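Local atomic coordinates of G-protein alpha subunit Galpha7 (Naegleria fowleri, PDB entry 6NE6), a protein that probably binds and hydrolyses GTP as the alpha subunit of a heterotrimeric G protein, switching between nucleotide states to relay signals. Residues Phe26-Asn35 against Gly162-Phe170; Val243-Asp251 against Arg296-Asp307. All coordinates share one frame; numbering follows the deposited sequence.

Contact 1: residues Phe26-Asn35 against Gly162-Phe170; sequences FKQMRLIYNN and GLIEQPFTF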
loop_
_atom_site.group_PDB
_atom_site.type_symbol
_atom_site.label_atom_id
_atom_site.label_comp_id
_atom_site.label_asym_id
_atom_site.label_seq_id
_atom_site.Cartn_x
_atom_site.Cartn_y
_atom_site.Cartn_z
ATOM N N PHE A 26 -8.627 0.359 -3.208
ATOM C CA PHE A 26 -9.636 -0.486 -3.840
ATOM C C PHE A 26 -10.376 -1.315 -2.797
ATOM O O PHE A 26 -11.602 -1.442 -2.850
ATOM C CB PHE A 26 -9.018 -1.401 -4.903
ATOM C CG PHE A 26 -10.060 -2.177 -5.679
ATOM C CD1 PHE A 26 -10.664 -1.614 -6.786
ATOM C CD2 PHE A 26 -10.463 -3.438 -5.274
ATOM C CE1 PHE A 26 -11.646 -2.298 -7.491
ATOM C CE2 PHE A 26 -11.452 -4.128 -5.979
ATOM C CZ PHE A 26 -12.040 -3.547 -7.088
ATOM N N LYS A 27 -9.646 -1.903 -1.849
ATOM C CA LYS A 27 -10.298 -2.746 -0.852
ATOM C C LYS A 27 -11.211 -1.931 0.051
ATOM O O LYS A 27 -12.286 -2.406 0.450
ATOM C CB LYS A 27 -9.248 -3.511 -0.046
ATOM C CG LYS A 27 -8.609 -4.644 -0.835
ATOM C CD LYS A 27 -7.557 -5.388 -0.002
ATOM C CE LYS A 27 -6.336 -4.507 0.294
ATOM N NZ LYS A 27 -5.170 -5.337 0.741
ATOM N N GLN A 28 -10.816 -0.700 0.380
ATOM C CA GLN A 28 -11.701 0.157 1.160
ATOM C C GLN A 28 -12.954 0.506 0.373
ATOM O O GLN A 28 -14.054 0.568 0.942
ATOM C CB GLN A 28 -10.977 1.429 1.588
ATOM C CG GLN A 28 -9.870 1.189 2.585
ATOM C CD GLN A 28 -10.365 0.972 4.013
ATOM O OE1 GLN A 28 -11.315 0.215 4.262
ATOM N NE2 GLN A 28 -9.714 1.634 4.962
ATOM N N MET A 29 -12.809 0.733 -0.938
ATOM C CA MET A 29 -13.977 1.016 -1.768
ATOM C C MET A 29 -14.935 -0.168 -1.779
ATOM O O MET A 29 -16.160 0.015 -1.731
ATOM C CB MET A 29 -13.547 1.372 -3.194
ATOM C CG MET A 29 -13.129 2.836 -3.375
ATOM S SD MET A 29 -14.519 3.979 -3.282
ATOM C CE MET A 29 -15.198 3.812 -4.933
ATOM N N ARG A 30 -14.399 -1.392 -1.838
ATOM C CA ARG A 30 -15.250 -2.575 -1.704
ATOM C C ARG A 30 -16.068 -2.510 -0.420
ATOM O O ARG A 30 -17.272 -2.812 -0.420
ATOM C CB ARG A 30 -14.405 -3.856 -1.727
ATOM C CG ARG A 30 -13.873 -4.233 -3.106
ATOM C CD ARG A 30 -13.278 -5.654 -3.111
ATOM N NE ARG A 30 -14.220 -6.640 -2.573
ATOM C CZ ARG A 30 -13.946 -7.936 -2.414
ATOM N NH1 ARG A 30 -12.762 -8.428 -2.770
ATOM N NH2 ARG A 30 -14.856 -8.744 -1.900
ATOM N N LEU A 31 -15.426 -2.135 0.694
ATOM C CA LEU A 31 -16.133 -2.099 1.968
ATOM C C LEU A 31 -17.153 -0.970 1.993
ATOM O O LEU A 31 -18.277 -1.158 2.474
ATOM C CB LEU A 31 -15.136 -1.963 3.125
ATOM C CG LEU A 31 -14.148 -3.132 3.234
ATOM C CD1 LEU A 31 -13.169 -2.943 4.395
ATOM C CD2 LEU A 31 -14.905 -4.452 3.389
ATOM N N ILE A 32 -16.797 0.190 1.432
ATOM C CA ILE A 32 -17.708 1.330 1.439
ATOM C C ILE A 32 -18.995 0.999 0.702
ATOM O O ILE A 32 -20.083 1.454 1.092
ATOM C CB ILE A 32 -16.998 2.562 0.845
ATOM C CG1 ILE A 32 -15.917 3.061 1.813
ATOM C CG2 ILE A 32 -17.990 3.688 0.570
ATOM C CD1 ILE A 32 -14.932 4.016 1.150
ATOM N N TYR A 33 -18.910 0.172 -0.340
ATOM C CA TYR A 33 -20.053 -0.144 -1.186
ATOM C C TYR A 33 -20.561 -1.567 -0.965
ATOM O O TYR A 33 -21.102 -2.191 -1.878
ATOM C CB TYR A 33 -19.698 0.125 -2.649
ATOM C CG TYR A 33 -19.623 1.618 -2.874
ATOM C CD1 TYR A 33 -18.405 2.270 -2.986
ATOM C CD2 TYR A 33 -20.784 2.385 -2.892
ATOM C CE1 TYR A 33 -18.345 3.644 -3.152
ATOM C CE2 TYR A 33 -20.734 3.752 -3.057
ATOM C CZ TYR A 33 -19.512 4.375 -3.191
ATOM O OH TYR A 33 -19.463 5.735 -3.358
ATOM N N ASN A 34 -20.419 -2.079 0.260
ATOM C CA ASN A 34 -21.119 -3.297 0.679
ATOM C C ASN A 34 -20.722 -4.492 -0.171
ATOM O O ASN A 34 -21.540 -5.369 -0.471
ATOM C CB ASN A 34 -22.632 -3.103 0.642
ATOM C CG ASN A 34 -23.083 -1.984 1.538
ATOM O OD1 ASN A 34 -22.589 -1.838 2.655
ATOM N ND2 ASN A 34 -24.009 -1.168 1.049
ATOM N N ASN A 35 -19.447 -4.548 -0.543
ATOM C CA ASN A 35 -18.919 -5.626 -1.362
ATOM C C ASN A 35 -17.732 -6.264 -0.657
ATOM O O ASN A 35 -16.645 -6.422 -1.219
ATOM C CB ASN A 35 -18.550 -5.069 -2.739
ATOM C CG ASN A 35 -18.163 -6.147 -3.737
ATOM O OD1 ASN A 35 -18.581 -7.308 -3.628
ATOM N ND2 ASN A 35 -17.372 -5.760 -4.733
ATOM N N GLY A 162 -5.231 -9.736 -12.105
ATOM C CA GLY A 162 -6.280 -9.738 -13.097
ATOM C C GLY A 162 -7.007 -8.416 -13.048
ATOM O O GLY A 162 -6.447 -7.421 -12.583
ATOM N N LEU A 163 -8.250 -8.391 -13.504
ATOM C CA LEU A 163 -9.080 -7.197 -13.456
ATOM C C LEU A 163 -10.017 -7.267 -12.259
ATOM O O LEU A 163 -10.655 -8.299 -12.028
ATOM C CB LEU A 163 -9.895 -7.063 -14.743
ATOM C CG LEU A 163 -11.026 -6.037 -14.689
ATOM C CD1 LEU A 163 -10.455 -4.638 -14.767
ATOM C CD2 LEU A 163 -12.043 -6.289 -15.798
ATOM N N ILE A 164 -10.106 -6.173 -11.502
ATOM C CA ILE A 164 -11.165 -6.019 -10.513
ATOM C C ILE A 164 -11.751 -4.621 -10.641
ATOM O O ILE A 164 -11.035 -3.636 -10.864
ATOM C CB ILE A 164 -10.692 -6.302 -9.067
ATOM C CG1 ILE A 164 -9.252 -5.836 -8.848
ATOM C CG2 ILE A 164 -10.841 -7.774 -8.750
ATOM C CD1 ILE A 164 -8.717 -6.079 -7.438
ATOM N N GLU A 165 -13.067 -4.554 -10.532
ATOM C CA GLU A 165 -13.830 -3.332 -10.683
ATOM C C GLU A 165 -14.797 -3.212 -9.516
ATOM O O GLU A 165 -15.403 -4.204 -9.099
ATOM C CB GLU A 165 -14.601 -3.348 -11.999
ATOM C CG GLU A 165 -13.734 -3.276 -13.229
ATOM C CD GLU A 165 -14.568 -3.070 -14.481
ATOM O OE1 GLU A 165 -15.126 -4.065 -14.981
ATOM O OE2 GLU A 165 -14.684 -1.914 -14.940
ATOM N N GLN A 166 -14.940 -2.004 -8.988
ATOM C CA GLN A 166 -15.965 -1.716 -7.986
ATOM C C GLN A 166 -16.882 -0.639 -8.540
ATOM O O GLN A 166 -16.522 0.553 -8.515
ATOM C CB GLN A 166 -15.345 -1.243 -6.668
ATOM C CG GLN A 166 -16.385 -0.860 -5.620
ATOM C CD GLN A 166 -17.287 -2.026 -5.268
ATOM O OE1 GLN A 166 -16.828 -3.023 -4.730
ATOM N NE2 GLN A 166 -18.563 -1.916 -5.607
ATOM N N PRO A 167 -18.065 -0.991 -9.032
ATOM C CA PRO A 167 -18.995 0.027 -9.524
ATOM C C PRO A 167 -19.766 0.653 -8.376
ATOM O O PRO A 167 -19.926 0.072 -7.296
ATOM C CB PRO A 167 -19.934 -0.757 -10.445
ATOM C CG PRO A 167 -19.983 -2.132 -9.791
ATOM C CD PRO A 167 -18.583 -2.361 -9.228
ATOM N N PHE A 168 -20.237 1.869 -8.625
ATOM C CA PHE A 168 -21.007 2.593 -7.628
ATOM C C PHE A 168 -21.721 3.736 -8.320
ATOM O O PHE A 168 -21.407 4.095 -9.455
ATOM C CB PHE A 168 -20.131 3.122 -6.487
ATOM C CG PHE A 168 -19.069 4.106 -6.910
ATOM C CD1 PHE A 168 -19.271 5.481 -6.780
ATOM C CD2 PHE A 168 -17.848 3.659 -7.404
ATOM C CE1 PHE A 168 -18.270 6.392 -7.149
ATOM C CE2 PHE A 168 -16.850 4.562 -7.776
ATOM C CZ PHE A 168 -17.062 5.929 -7.639
ATOM N N THR A 169 -22.697 4.294 -7.624
ATOM C CA THR A 169 -23.446 5.433 -8.118
ATOM C C THR A 169 -23.153 6.617 -7.213
ATOM O O THR A 169 -23.138 6.479 -5.984
ATOM C CB THR A 169 -24.947 5.123 -8.181
ATOM O OG1 THR A 169 -25.166 4.128 -9.191
ATOM C CG2 THR A 169 -25.766 6.367 -8.547
ATOM N N PHE A 170 -22.886 7.765 -7.825
ATOM C CA PHE A 170 -22.606 8.997 -7.100
ATOM C C PHE A 170 -23.359 10.125 -7.775
ATOM O O PHE A 170 -23.258 10.290 -8.994
ATOM C CB PHE A 170 -21.107 9.280 -7.083
ATOM C CG PHE A 170 -20.747 10.577 -6.448
ATOM C CD1 PHE A 170 -20.783 10.721 -5.070
ATOM C CD2 PHE A 170 -20.360 11.650 -7.222
ATOM C CE1 PHE A 170 -20.442 11.923 -4.482
ATOM C CE2 PHE A 170 -20.020 12.852 -6.636
ATOM C CZ PHE A 170 -20.063 12.983 -5.267
HETATM O O HOH W 1 -21.107 -3.163 -4.376
HETATM O O HOH W 2 -21.872 7.232 -3.840
#

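Contact 2: residues Val243-Asp251 against Arg296-Asp307; sequences VYLLLNKHD and RLRDVFFVTALD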
loop_
_atom_site.group_PDB
_atom_site.type_symbol
_atom_site.label_atom_id
_atom_site.label_comp_id
_atom_site.label_asym_id
_atom_site.label_seq_id
_atom_site.Cartn_x
_atom_site.Cartn_y
_atom_site.Cartn_z
ATOM N N VAL A 243 -6.458 13.376 -14.797
ATOM C CA VAL A 243 -5.429 12.743 -13.973
ATOM C C VAL A 243 -5.332 13.462 -12.633
ATOM O O VAL A 243 -5.115 14.678 -12.591
ATOM C CB VAL A 243 -4.062 12.732 -14.687
ATOM C CG1 VAL A 243 -3.056 11.960 -13.877
ATOM C CG2 VAL A 243 -4.205 12.119 -16.087
ATOM N N TYR A 244 -5.472 12.699 -11.544
ATOM C CA TYR A 244 -5.312 13.186 -10.184
ATOM C C TYR A 244 -4.097 12.531 -9.543
ATOM O O TYR A 244 -3.817 11.355 -9.787
ATOM C CB TYR A 244 -6.550 12.861 -9.345
ATOM C CG TYR A 244 -7.805 13.519 -9.844
ATOM C CD1 TYR A 244 -8.202 14.759 -9.346
ATOM C CD2 TYR A 244 -8.602 12.912 -10.804
ATOM C CE1 TYR A 244 -9.348 15.373 -9.796
ATOM C CE2 TYR A 244 -9.752 13.532 -11.266
ATOM C CZ TYR A 244 -10.116 14.760 -10.763
ATOM O OH TYR A 244 -11.271 15.364 -11.222
ATOM N N LEU A 245 -3.371 13.290 -8.724
ATOM C CA LEU A 245 -2.275 12.746 -7.931
ATOM C C LEU A 245 -2.762 12.569 -6.500
ATOM O O LEU A 245 -3.239 13.530 -5.886
ATOM C CB LEU A 245 -1.051 13.668 -7.967
ATOM C CG LEU A 245 0.128 13.186 -7.101
ATOM C CD1 LEU A 245 0.679 11.833 -7.594
ATOM C CD2 LEU A 245 1.225 14.249 -7.053
ATOM N N LEU A 246 -2.659 11.345 -5.977
ATOM C CA LEU A 246 -3.037 11.039 -4.599
ATOM C C LEU A 246 -1.768 10.714 -3.819
ATOM O O LEU A 246 -1.098 9.718 -4.110
ATOM C CB LEU A 246 -4.010 9.868 -4.555
ATOM C CG LEU A 246 -5.494 10.189 -4.670
ATOM C CD1 LEU A 246 -5.815 10.854 -6.012
ATOM C CD2 LEU A 246 -6.274 8.892 -4.489
ATOM N N LEU A 247 -1.440 11.549 -2.839
ATOM C CA LEU A 247 -0.274 11.310 -1.989
ATOM C C LEU A 247 -0.803 10.578 -0.764
ATOM O O LEU A 247 -1.426 11.183 0.112
ATOM C CB LEU A 247 0.441 12.621 -1.657
ATOM C CG LEU A 247 1.034 13.303 -2.905
ATOM C CD1 LEU A 247 1.572 14.716 -2.613
ATOM C CD2 LEU A 247 2.122 12.448 -3.527
ATOM N N ASN A 248 -0.579 9.265 -0.732
ATOM C CA ASN A 248 -1.215 8.333 0.177
ATOM C C ASN A 248 -0.318 8.077 1.388
ATOM O O ASN A 248 0.831 8.530 1.458
ATOM C CB ASN A 248 -1.533 7.035 -0.583
ATOM C CG ASN A 248 -2.361 6.055 0.221
ATOM O OD1 ASN A 248 -3.195 6.436 1.044
ATOM N ND2 ASN A 248 -2.127 4.771 -0.018
ATOM N N LYS A 249 -0.873 7.361 2.362
ATOM C CA LYS A 249 -0.190 7.047 3.621
ATOM C C LYS A 249 0.166 8.313 4.396
ATOM O O LYS A 249 1.184 8.362 5.092
ATOM C CB LYS A 249 1.047 6.168 3.386
ATOM C CG LYS A 249 0.766 4.943 2.512
ATOM C CD LYS A 249 1.974 4.021 2.430
ATOM C CE LYS A 249 1.691 2.825 1.530
ATOM N NZ LYS A 249 2.845 1.859 1.553
ATOM N N HIS A 250 -0.700 9.326 4.297
ATOM C CA HIS A 250 -0.446 10.620 4.929
ATOM C C HIS A 250 -0.224 10.476 6.435
ATOM O O HIS A 250 0.719 11.045 6.990
ATOM C CB HIS A 250 -1.618 11.568 4.643
ATOM C CG HIS A 250 -1.574 12.841 5.426
ATOM N ND1 HIS A 250 -2.049 12.938 6.713
ATOM C CD2 HIS A 250 -1.146 14.083 5.088
ATOM C CE1 HIS A 250 -1.881 14.173 7.153
ATOM N NE2 HIS A 250 -1.348 14.892 6.181
ATOM N N ASP A 251 -1.081 9.719 7.119
ATOM C CA ASP A 251 -0.948 9.627 8.572
ATOM C C ASP A 251 0.332 8.885 8.984
ATOM O O ASP A 251 0.939 9.226 10.011
ATOM C CB ASP A 251 -2.204 8.976 9.165
ATOM C CG ASP A 251 -3.440 9.901 9.113
ATOM O OD1 ASP A 251 -3.313 11.096 8.753
ATOM O OD2 ASP A 251 -4.555 9.426 9.422
ATOM N N ARG A 296 -0.613 19.121 -16.318
ATOM C CA ARG A 296 -1.615 18.165 -16.763
ATOM C C ARG A 296 -2.442 17.597 -15.613
ATOM O O ARG A 296 -3.550 17.101 -15.851
ATOM C CB ARG A 296 -0.924 17.050 -17.558
ATOM C CG ARG A 296 -0.140 17.620 -18.744
ATOM C CD ARG A 296 0.555 16.546 -19.578
ATOM N NE ARG A 296 -0.264 16.084 -20.697
ATOM C CZ ARG A 296 -0.060 14.947 -21.361
ATOM N NH1 ARG A 296 0.945 14.128 -21.022
ATOM N NH2 ARG A 296 -0.873 14.623 -22.366
ATOM N N LEU A 297 -1.953 17.679 -14.377
ATOM C CA LEU A 297 -2.746 17.206 -13.252
ATOM C C LEU A 297 -4.001 18.048 -13.080
ATOM O O LEU A 297 -3.968 19.282 -13.146
ATOM C CB LEU A 297 -1.932 17.239 -11.955
ATOM C CG LEU A 297 -0.825 16.199 -11.821
ATOM C CD1 LEU A 297 0.025 16.513 -10.583
ATOM C CD2 LEU A 297 -1.434 14.791 -11.719
ATOM N N ARG A 298 -5.117 17.367 -12.844
ATOM C CA ARG A 298 -6.340 18.064 -12.489
ATOM C C ARG A 298 -6.252 18.619 -11.070
ATOM O O ARG A 298 -6.617 19.781 -10.821
ATOM C CB ARG A 298 -7.522 17.113 -12.632
ATOM C CG ARG A 298 -8.818 17.700 -12.222
ATOM C CD ARG A 298 -9.244 18.800 -13.166
ATOM N NE ARG A 298 -10.560 19.264 -12.766
ATOM C CZ ARG A 298 -11.284 20.153 -13.431
ATOM N NH1 ARG A 298 -10.823 20.689 -14.556
ATOM N NH2 ARG A 298 -12.468 20.504 -12.961
ATOM N N ASP A 299 -5.779 17.803 -10.130
ATOM C CA ASP A 299 -5.624 18.247 -8.748
ATOM C C ASP A 299 -4.689 17.278 -8.024
ATOM O O ASP A 299 -4.330 16.220 -8.546
ATOM C CB ASP A 299 -6.996 18.345 -8.067
ATOM C CG ASP A 299 -7.072 19.470 -7.046
ATOM O OD1 ASP A 299 -6.016 19.958 -6.583
ATOM O OD2 ASP A 299 -8.205 19.855 -6.706
ATOM N N VAL A 300 -4.307 17.648 -6.799
ATOM C CA VAL A 300 -3.461 16.823 -5.938
ATOM C C VAL A 300 -4.141 16.719 -4.581
ATOM O O VAL A 300 -4.593 17.731 -4.038
ATOM C CB VAL A 300 -2.041 17.408 -5.777
ATOM C CG1 VAL A 300 -1.239 16.575 -4.797
ATOM C CG2 VAL A 300 -1.317 17.491 -7.122
ATOM N N PHE A 301 -4.239 15.497 -4.044
ATOM C CA PHE A 301 -4.913 15.257 -2.771
ATOM C C PHE A 301 -4.009 14.451 -1.853
ATOM O O PHE A 301 -3.345 13.506 -2.294
ATOM C CB PHE A 301 -6.246 14.481 -2.935
ATOM C CG PHE A 301 -7.318 15.231 -3.674
ATOM C CD1 PHE A 301 -8.237 16.014 -2.989
ATOM C CD2 PHE A 301 -7.431 15.130 -5.051
ATOM C CE1 PHE A 301 -9.240 16.704 -3.674
ATOM C CE2 PHE A 301 -8.439 15.812 -5.735
ATOM C CZ PHE A 301 -9.328 16.597 -5.052
ATOM N N PHE A 302 -3.997 14.813 -0.570
ATOM C CA PHE A 302 -3.396 13.964 0.447
ATOM C C PHE A 302 -4.463 13.011 0.952
ATOM O O PHE A 302 -5.622 13.402 1.111
ATOM C CB PHE A 302 -2.859 14.795 1.617
ATOM C CG PHE A 302 -1.769 15.753 1.234
ATOM C CD1 PHE A 302 -0.480 15.293 1.003
ATOM C CD2 PHE A 302 -2.031 17.104 1.105
ATOM C CE1 PHE A 302 0.530 16.164 0.669
ATOM C CE2 PHE A 302 -1.020 17.986 0.757
ATOM C CZ PHE A 302 0.261 17.508 0.537
ATOM N N VAL A 303 -4.076 11.769 1.246
ATOM C CA VAL A 303 -5.054 10.796 1.726
ATOM C C VAL A 303 -4.372 9.764 2.617
ATOM O O VAL A 303 -3.165 9.536 2.538
ATOM C CB VAL A 303 -5.790 10.117 0.543
ATOM C CG1 VAL A 303 -4.865 9.210 -0.222
ATOM C CG2 VAL A 303 -7.024 9.359 1.036
ATOM N N THR A 304 -5.156 9.165 3.510
ATOM C CA THR A 304 -4.725 7.988 4.256
ATOM C C THR A 304 -5.743 6.905 3.934
ATOM O O THR A 304 -6.839 6.899 4.494
ATOM C CB THR A 304 -4.647 8.262 5.752
ATOM O OG1 THR A 304 -3.702 9.311 5.984
ATOM C CG2 THR A 304 -4.176 7.006 6.492
ATOM N N ALA A 305 -5.384 6.014 3.008
ATOM C CA ALA A 305 -6.329 5.004 2.547
ATOM C C ALA A 305 -6.781 4.085 3.675
ATOM O O ALA A 305 -7.903 3.576 3.641
ATOM C CB ALA A 305 -5.708 4.180 1.414
ATOM N N LEU A 306 -5.935 3.867 4.686
ATOM C CA LEU A 306 -6.336 3.022 5.806
ATOM C C LEU A 306 -7.393 3.688 6.678
ATOM O O LEU A 306 -8.041 3.007 7.481
ATOM C CB LEU A 306 -5.111 2.644 6.644
ATOM C CG LEU A 306 -4.119 1.693 5.975
ATOM C CD1 LEU A 306 -2.834 1.601 6.797
ATOM C CD2 LEU A 306 -4.746 0.299 5.848
ATOM N N ASP A 307 -7.588 4.997 6.530
ATOM C CA ASP A 307 -8.638 5.725 7.248
ATOM C C ASP A 307 -9.861 5.788 6.341
ATOM O O ASP A 307 -9.947 6.646 5.456
ATOM C CB ASP A 307 -8.151 7.122 7.632
ATOM C CG ASP A 307 -9.197 7.926 8.410
ATOM O OD1 ASP A 307 -10.401 7.618 8.332
ATOM O OD2 ASP A 307 -8.807 8.886 9.101
HETATM O O HOH W 3 -5.849 15.969 -16.074
HETATM O O HOH W 4 -5.083 11.495 5.914
HETATM O O HOH W 5 -6.596 10.584 8.285
#

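Contact 1: residues Phe26-Asn35 against Gly162-Phe170
Q166 points from edge strand 163-170 of the Ras-like P-loop NTPase sheet at helix 22-32, which follows the presumed P-loop, and meets it along its last turns and at its C-terminal end. Start at its CB: this carbon lies 3.9 Å from CE1 of the F26 ring. CG stands anti to the backbone N and lies by the carbonyl O of M29. The chain then bends at chi2, which carries the amide to the end of the helix. There OE1 accepts a hydrogen bond from ND2 of N35 at 2.8 Å, nearly straight at 168°. The donor is tilted a little from the carbonyl plane of Q166, and the two amide planes stand 76° apart. NE2 donates to the carbonyl O of P167 and to a water that in turn donates to the carbonyl O of Y33, so both ends of the amide are held and its rotation is fixed.

The helix closes in a Schellman motif with N34 at C-prime. R30 braces the turn, its NE and NH2 both gripping N35 O, while NH1 forms a salt bridge to E41.

On one flank of Q166, I164 lays CG1 and CD1 over one face of the F26 ring, off-centre, and CZ of F26 touches I164 CB at 3.7 Å. On the other flank, F168 sets its CB over the middle of the Y33 ring, 3.5 Å from the centroid; the two rings are near parallel, at 21°, but slid so far apart that they barely overlap. M29 adds a Met-aromatic contact, its SD above the F168 ring at a distance, and its methyl CE comes to 3.4 Å from F168 CE2.

Contact 2: residues Val243-Asp251 against Arg296-Asp307
The Y244 ring carries R298 on one face: CB sits over it, 4.0 Å from the centroid, and CG comes to 3.4 Å from CE1 of the ring. R298 runs alongside the tyrosine in the same direction, and the polar ends converge on D321 OD2, Y244 OH by a hydrogen bond and R298 NE by a salt bridge. CD1 of Y244 in turn lies at the edge of the F301 ring, in its plane, 3.8 Å from CE2. These rings belong to two neighbouring parallel strands of the Ras-like sheet, 242-248 and the outermost strand 297-302, on the face where helix 308-326 packs. On the other face the F302 ring lies beside L247, whose CD1 touches CE1, and L245 meets V300; helix 277-291 packs here.

The backbones are joined by R298 N to V243 O, L245 N to D299 O, F301 N to L245 O, L247 N to F301 O and V303 N to L247 O. The pairing is disturbed at R298, where the chain turns a corner, and D299 N is buried there without a partner.

At the end of the strands the two segments stay coupled through N248. With CG anti to its backbone N (chi1 -173°), OD1 reaches across and accepts from A305 N at 3.0 Å, in the carbonyl plane; ND2 donates to S20 O, in the presumed P-loop. The sequence N248-K249-H250-D251 fits the NKxD guanine-recognition motif, and V303-T304-A305 lies where this family usually carries its TCA sequence, so the join probably shapes the base pocket. H250 N bonds to V303 O as the next helix starts. H250 ND1 donates to D251 OD1, which lies in the imidazole plane, and D251 N finds T304 OG1 at 2.9 Å, bent at 145°.

How the contacts relate
Both contacts belong to one six-stranded sheet and sit at its two outer strands, 163-170 in contact 1 and 297-302 in contact 2. Contact 2 lies nearer the chain centre, about 13 Å from it against 16 Å, centre to centre; strand 243-248 is buried, its H250-D251 end more open. Contact 1 is buried at F26, M29, Q166 and F168, more open at I164, Y33 and N35. Contact 1 is helix on strand, held by side chains; contact 2 is strand on strand, dominated by main-chain bonds. Helix 308-326 touches both, meeting M29 of contact 1 and Y244 and F301 of contact 2. The segments also meet directly: Q28 NE2 probably donates to A305 O, 3.0 Å away.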